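Side-chain contacts in FeoA (Thermococcus thioreducens, PDB 3E19), which probably takes part in regulating iron uptake as a small FeoA-family protein built as an SH3-like beta-barrel: residues V5-S8 against E9-P12; Q29-V32 against S33-L36; K66-A69 against G70-M73. One frame throughout, in Å; residues are numbered along the deposited sequence.

How the interactions relate
The three contacts are turns that enter or leave the regular elements of one small barrel, and they meet in its interior. Interactions 1 and 3 lie closest, their centres about 8 Å apart, because strands 4-6 and 72-76 are neighbours in the sheet; Leu7 N probably donates a hydrogen bond to Val72 O at 2.8 Å. Interaction 3 reaches interaction 2, about 11 Å away between centres, through Leu31 CD2, which sits 3.5 Å from Val72 CG2. Interactions 1 and 2 stand about 17 Å apart on opposite sides of the chain centre, yet Leu7 CD2 approaches Leu36 CD1 to 4.3 Å.

Interaction 1: residues V5-S8 against E9-P12; sequences VPLS and EMGP
The Glu9 carboxylate lies against the CG and CD methylenes of Pro6, OE1 3.5 Å from Pro6 CD and OE2 3.8 Å from Pro6 CG. The Glu9 chain gets there by turning back beside its own backbone N (chi1 -70°) and then running extended, so that its axis passes slantwise over the proline. Met10, the next residue, leaves in another direction. Its CG lies 3.7 Å from Val5 CG2, and the chain then bends at chi3 (72°), with SD lying 4.0 Å from Leu7 CD1; the Leu7 and Met10 side chains cross at nearly a right angle. Leu7 carries this apolar group inward against Val74 of strand 72-76 and Ile42 and Val44 of strand 41-46.

Two backbone bonds close the turn beneath them. Glu9 N donates to Pro6 O at 2.9 Å and Met10 N to Leu7 O at 3.0 Å, two successive i to i+3 bonds of the 3-10 turn that follows strand 4-6, both donors standing well above their carbonyl planes. Water 1 joins Ser8 O (3.0 Å) to Met10 O (3.1 Å), donating to both where the turn opens into loop.

If Pro6 were replaced by a glycine, the ring methylenes would vanish and the Glu9 carboxylate would probably be left without its support, set free to swing.

Chemically the turn sorts its residues. Met10 and Leu7 add sulfur and methyl surface to the barrel core, whereas the acid stays on the exposed side, where the CD methylene, next to the ring nitrogen, may offer OE1 a slightly positive C-H surface.

Interaction 2: residues Q29-V32 against S33-L36; sequences QKLV and SMGL
A Schellman motif closes the C-terminal end of helix 24-32, with Leu31 and Leu36 meeting across it and Gly35 as its C-prime residue. The reversal is drawn by two nested backbone bonds, the 6→1 and 5→2 bonds of the motif: Leu36 N donates to Leu31 O at 3.0 Å, and inside that loop Gly35 N donates to Val32 O at 2.9 Å. Leu31 O also takes the N-H of Met34, at 2.9 Å, and the two donors approach it from opposite faces of the carbonyl plane, so that one oxygen is gripped by two bonds. Gly35 makes the bend with a positive phi of 76°, a conformation that comes easily to a residue without a CB.

The leucines complete the motif with its usual apolar contact. They cross slantwise, Leu31 CD2 lying 3.7 Å from Leu36 CD1, and Leu36 CB also covers the doubly bonded Leu31 O. Both side chains press on Ile64 of strand 60-64. Met34 joins the same apolar face: bent at chi3 (-79°), it brings its methyl CE to 3.6 Å from Lys30 O and also near Leu31 CD2, and it packs on Phe62 and Ile64. On the outer side Ser33 OG shares water 3 with Lys30 O, the water donating to that carbonyl at 2.7 Å and lying 3.2 Å from the hydroxyl. Val32 packs on Phe62 of a second subunit, and Met34 on Glu9 of a third.

Carbonyls at the end of a helix lack the next turn of N-H groups, and here three of them find other partners: Leu31 O and Val32 O are met by the returning chain, and Lys30 O by a water. Leu36 CB beside the twice-bonded oxygen, with the leucine pair beyond it, probably helps to shield those bonds from solvent.

Interaction 3: residues K66-A69 against G70-M73; sequences KGLA and GRVM
Arg71 lays the aliphatic start of its side chain over Leu68 O, with CB at 3.3 Å and CG at 3.5 Å from that oxygen. Its CG lies beside its own backbone N (chi1 -51°), and a second bend at chi2 (-68°) turns the chain away from the helix; NH1 then makes a weak hydrogen bond to Leu22 O. The end of Leu68 comes back toward the arginine, CD1 standing 4.3 Å from Arg71 CG, a loose touch, while the rest of the leucine lies against Lys30, Leu31 and Met34.

Under these side chains the backbone unwinds step by step. Gly70 N donates to Lys66 O at 3.0 Å, closing one alpha-helical turn, and makes a weak second bond to Gly67 O. The reach then shortens to i+3: Arg71 N donates to Leu68 O at 3.0 Å, and Val72 N donates to Ala69 O at 3.1 Å, the latter closing a type I turn from Ala69 to Val72. A CB on Gly70 would lie close to Gly67 O, a tight fit that the absence of a side chain avoids. At the start of the segment the Lys66 ammonium reaches away to the carbonyl oxygens of Pro49 and His48.

Val72 has CG1 anti to its backbone N (chi1 -177°) and CG2 beside that N; CB lies 3.7 Å from Ala69 O and CG2 4.1 Å from Leu68 O. Its isopropyl group faces the interior with Val18, Leu31 and Leu7. Strand 72-76 then hydrogen-bonds to strand 15-21. A single short helical turn that delivers the chain directly into the closing strand, here 66-69 into 72-76, recalls the short 3-10 turn that precedes the last strand in SH3-like barrels, the fold class in which the FeoA domain is placed.

Interaction 1: residues V5-S8 against E9-P12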
# COMPACT_ATOMS: atom_id res chain seq x y z
N VAL C 5 14.72 -15.59 29.95
CA VAL C 5 13.28 -15.66 30.26
C VAL C 5 12.47 -15.56 29.00
O VAL C 5 12.96 -15.00 28.02
CB VAL C 5 12.88 -14.51 31.18
CG1 VAL C 5 13.59 -14.65 32.53
CG2 VAL C 5 13.15 -13.20 30.54
N PRO C 6 11.23 -16.10 29.00
CA PRO C 6 10.33 -15.88 27.88
C PRO C 6 9.93 -14.42 27.75
O PRO C 6 9.82 -13.69 28.74
CB PRO C 6 9.11 -16.75 28.23
CG PRO C 6 9.60 -17.71 29.27
CD PRO C 6 10.61 -16.95 30.03
N LEU C 7 9.70 -13.99 26.52
CA LEU C 7 9.35 -12.61 26.30
C LEU C 7 8.09 -12.29 27.09
O LEU C 7 7.96 -11.19 27.57
CB LEU C 7 9.18 -12.36 24.81
CG LEU C 7 8.52 -11.07 24.36
CD1 LEU C 7 9.34 -9.95 24.85
CD2 LEU C 7 8.42 -11.11 22.82
N SER C 8 7.19 -13.26 27.22
CA SER C 8 5.94 -13.13 28.02
C SER C 8 6.15 -12.71 29.47
O SER C 8 5.21 -12.20 30.11
CB SER C 8 5.17 -14.45 28.00
OG SER C 8 5.95 -15.52 28.51
N GLU C 9 7.36 -12.92 30.01
CA GLU C 9 7.68 -12.56 31.38
C GLU C 9 8.41 -11.25 31.53
O GLU C 9 8.72 -10.87 32.63
CB GLU C 9 8.44 -13.71 32.07
CG GLU C 9 7.52 -14.86 32.31
CD GLU C 9 8.21 -16.16 32.69
OE1 GLU C 9 9.36 -16.12 33.19
OE2 GLU C 9 7.57 -17.22 32.48
N MET C 10 8.64 -10.54 30.43
CA MET C 10 9.41 -9.32 30.49
C MET C 10 8.49 -8.11 30.60
O MET C 10 7.37 -8.13 30.16
CB MET C 10 10.28 -9.20 29.26
CG MET C 10 11.34 -10.24 29.21
SD MET C 10 12.23 -10.17 27.66
CE MET C 10 13.19 -8.66 27.90
N GLY C 11 8.98 -7.06 31.17
CA GLY C 11 8.11 -5.92 31.47
C GLY C 11 8.61 -4.68 30.78
O GLY C 11 9.75 -4.63 30.36
N PRO C 12 7.75 -3.66 30.71
CA PRO C 12 8.10 -2.40 30.09
C PRO C 12 9.48 -1.93 30.53
O PRO C 12 9.85 -2.03 31.71
CB PRO C 12 7.01 -1.46 30.60
CG PRO C 12 5.83 -2.33 30.71
CD PRO C 12 6.37 -3.64 31.24
O HOH W 1 4.50 -9.28 29.86

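Interaction 2: residues Q29-V32 against S33-L36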
# COMPACT_ATOMS: atom_id res chain seq x y z
N GLN C 29 7.62 -19.14 11.70
CA GLN C 29 7.06 -18.29 10.65
C GLN C 29 6.18 -17.16 11.21
O GLN C 29 6.19 -16.03 10.71
CB GLN C 29 6.28 -19.14 9.63
CG GLN C 29 7.13 -20.21 8.90
CD GLN C 29 6.26 -21.14 8.04
OE1 GLN C 29 6.03 -22.31 8.39
NE2 GLN C 29 5.71 -20.59 6.97
N LYS C 30 5.44 -17.46 12.26
CA LYS C 30 4.63 -16.42 12.91
C LYS C 30 5.52 -15.34 13.56
O LYS C 30 5.23 -14.14 13.50
CB LYS C 30 3.73 -17.04 13.97
CG LYS C 30 2.31 -17.26 13.51
CD LYS C 30 1.46 -17.79 14.65
CE LYS C 30 1.91 -19.16 15.10
NZ LYS C 30 0.76 -19.94 15.70
N LEU C 31 6.62 -15.78 14.15
CA LEU C 31 7.51 -14.87 14.87
C LEU C 31 8.54 -14.07 14.01
O LEU C 31 8.87 -12.92 14.32
CB LEU C 31 8.21 -15.69 15.96
CG LEU C 31 7.26 -16.06 17.10
CD1 LEU C 31 7.85 -17.21 17.87
CD2 LEU C 31 7.01 -14.84 18.03
N VAL C 32 9.01 -14.68 12.92
CA VAL C 32 10.08 -14.05 12.14
C VAL C 32 9.53 -12.78 11.49
O VAL C 32 10.26 -11.83 11.30
CB VAL C 32 10.63 -15.00 11.08
CG1 VAL C 32 9.54 -15.27 10.05
CG2 VAL C 32 11.89 -14.40 10.41
N SER C 33 8.23 -12.74 11.23
CA SER C 33 7.58 -11.57 10.65
C SER C 33 7.49 -10.37 11.61
O SER C 33 7.16 -9.25 11.19
CB SER C 33 6.21 -11.95 10.03
OG SER C 33 5.14 -12.01 10.97
N MET C 34 7.83 -10.58 12.88
CA MET C 34 7.95 -9.47 13.85
C MET C 34 9.41 -9.26 14.21
O MET C 34 9.74 -8.62 15.22
CB MET C 34 7.15 -9.77 15.11
CG MET C 34 5.64 -9.57 14.95
SD MET C 34 4.70 -10.04 16.46
CE MET C 34 4.72 -11.81 16.21
N GLY C 35 10.28 -9.82 13.37
CA GLY C 35 11.73 -9.72 13.58
C GLY C 35 12.25 -10.63 14.68
O GLY C 35 13.43 -10.55 15.04
N LEU C 36 11.40 -11.51 15.23
CA LEU C 36 11.78 -12.36 16.37
C LEU C 36 12.41 -13.69 15.90
O LEU C 36 11.72 -14.67 15.58
CB LEU C 36 10.60 -12.55 17.31
CG LEU C 36 10.03 -11.27 17.90
CD1 LEU C 36 8.66 -11.53 18.57
CD2 LEU C 36 11.06 -10.65 18.86
O HOH W 2 3.26 -14.50 9.66
O HOH W 3 3.00 -12.66 13.29

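Interaction 3: residues K66-A69 against G70-M73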
# COMPACT_ATOMS: atom_id res chain seq x y z
N LYS C 66 0.49 -12.78 24.70
CA LYS C 66 1.26 -13.45 25.74
C LYS C 66 1.57 -14.89 25.39
O LYS C 66 2.68 -15.40 25.67
CB LYS C 66 0.52 -13.44 27.08
CG LYS C 66 0.54 -12.10 27.78
CD LYS C 66 0.74 -12.20 29.27
CE LYS C 66 1.51 -10.96 29.80
NZ LYS C 66 1.03 -10.50 31.15
N GLY C 67 0.59 -15.59 24.83
CA GLY C 67 0.83 -17.00 24.40
C GLY C 67 1.98 -17.16 23.41
O GLY C 67 2.90 -17.96 23.66
N LEU C 68 1.96 -16.41 22.31
CA LEU C 68 3.02 -16.52 21.32
C LEU C 68 4.36 -16.02 21.89
O LEU C 68 5.41 -16.62 21.60
CB LEU C 68 2.69 -15.79 20.00
CG LEU C 68 3.63 -16.10 18.83
CD1 LEU C 68 3.77 -17.61 18.49
CD2 LEU C 68 3.25 -15.32 17.57
N ALA C 69 4.29 -14.98 22.71
CA ALA C 69 5.44 -14.42 23.40
C ALA C 69 6.14 -15.41 24.37
O ALA C 69 7.34 -15.34 24.58
CB ALA C 69 5.04 -13.15 24.12
N GLY C 70 5.40 -16.38 24.90
CA GLY C 70 5.97 -17.48 25.65
C GLY C 70 6.93 -18.38 24.89
O GLY C 70 7.75 -19.09 25.49
N ARG C 71 6.84 -18.36 23.58
CA ARG C 71 7.75 -19.10 22.74
C ARG C 71 9.05 -18.38 22.42
O ARG C 71 9.94 -19.00 21.80
CB ARG C 71 7.13 -19.42 21.38
CG ARG C 71 5.79 -20.06 21.46
CD ARG C 71 5.75 -21.44 22.01
NE ARG C 71 4.51 -22.01 21.47
CZ ARG C 71 4.41 -23.10 20.70
NH1 ARG C 71 5.47 -23.84 20.40
NH2 ARG C 71 3.21 -23.47 20.27
N VAL C 72 9.18 -17.10 22.80
CA VAL C 72 10.37 -16.36 22.52
C VAL C 72 11.28 -16.34 23.78
O VAL C 72 10.93 -15.72 24.76
CB VAL C 72 10.04 -14.95 22.03
CG1 VAL C 72 11.30 -14.20 21.66
CG2 VAL C 72 9.10 -15.01 20.87
N MET C 73 12.43 -17.02 23.77
CA MET C 73 13.33 -16.99 24.94
C MET C 73 14.36 -15.90 24.74
O MET C 73 15.02 -15.82 23.69
CB MET C 73 14.07 -18.36 25.11
CG MET C 73 13.14 -19.52 25.38
SD MET C 73 12.13 -19.23 26.86
CE MET C 73 13.50 -18.71 27.98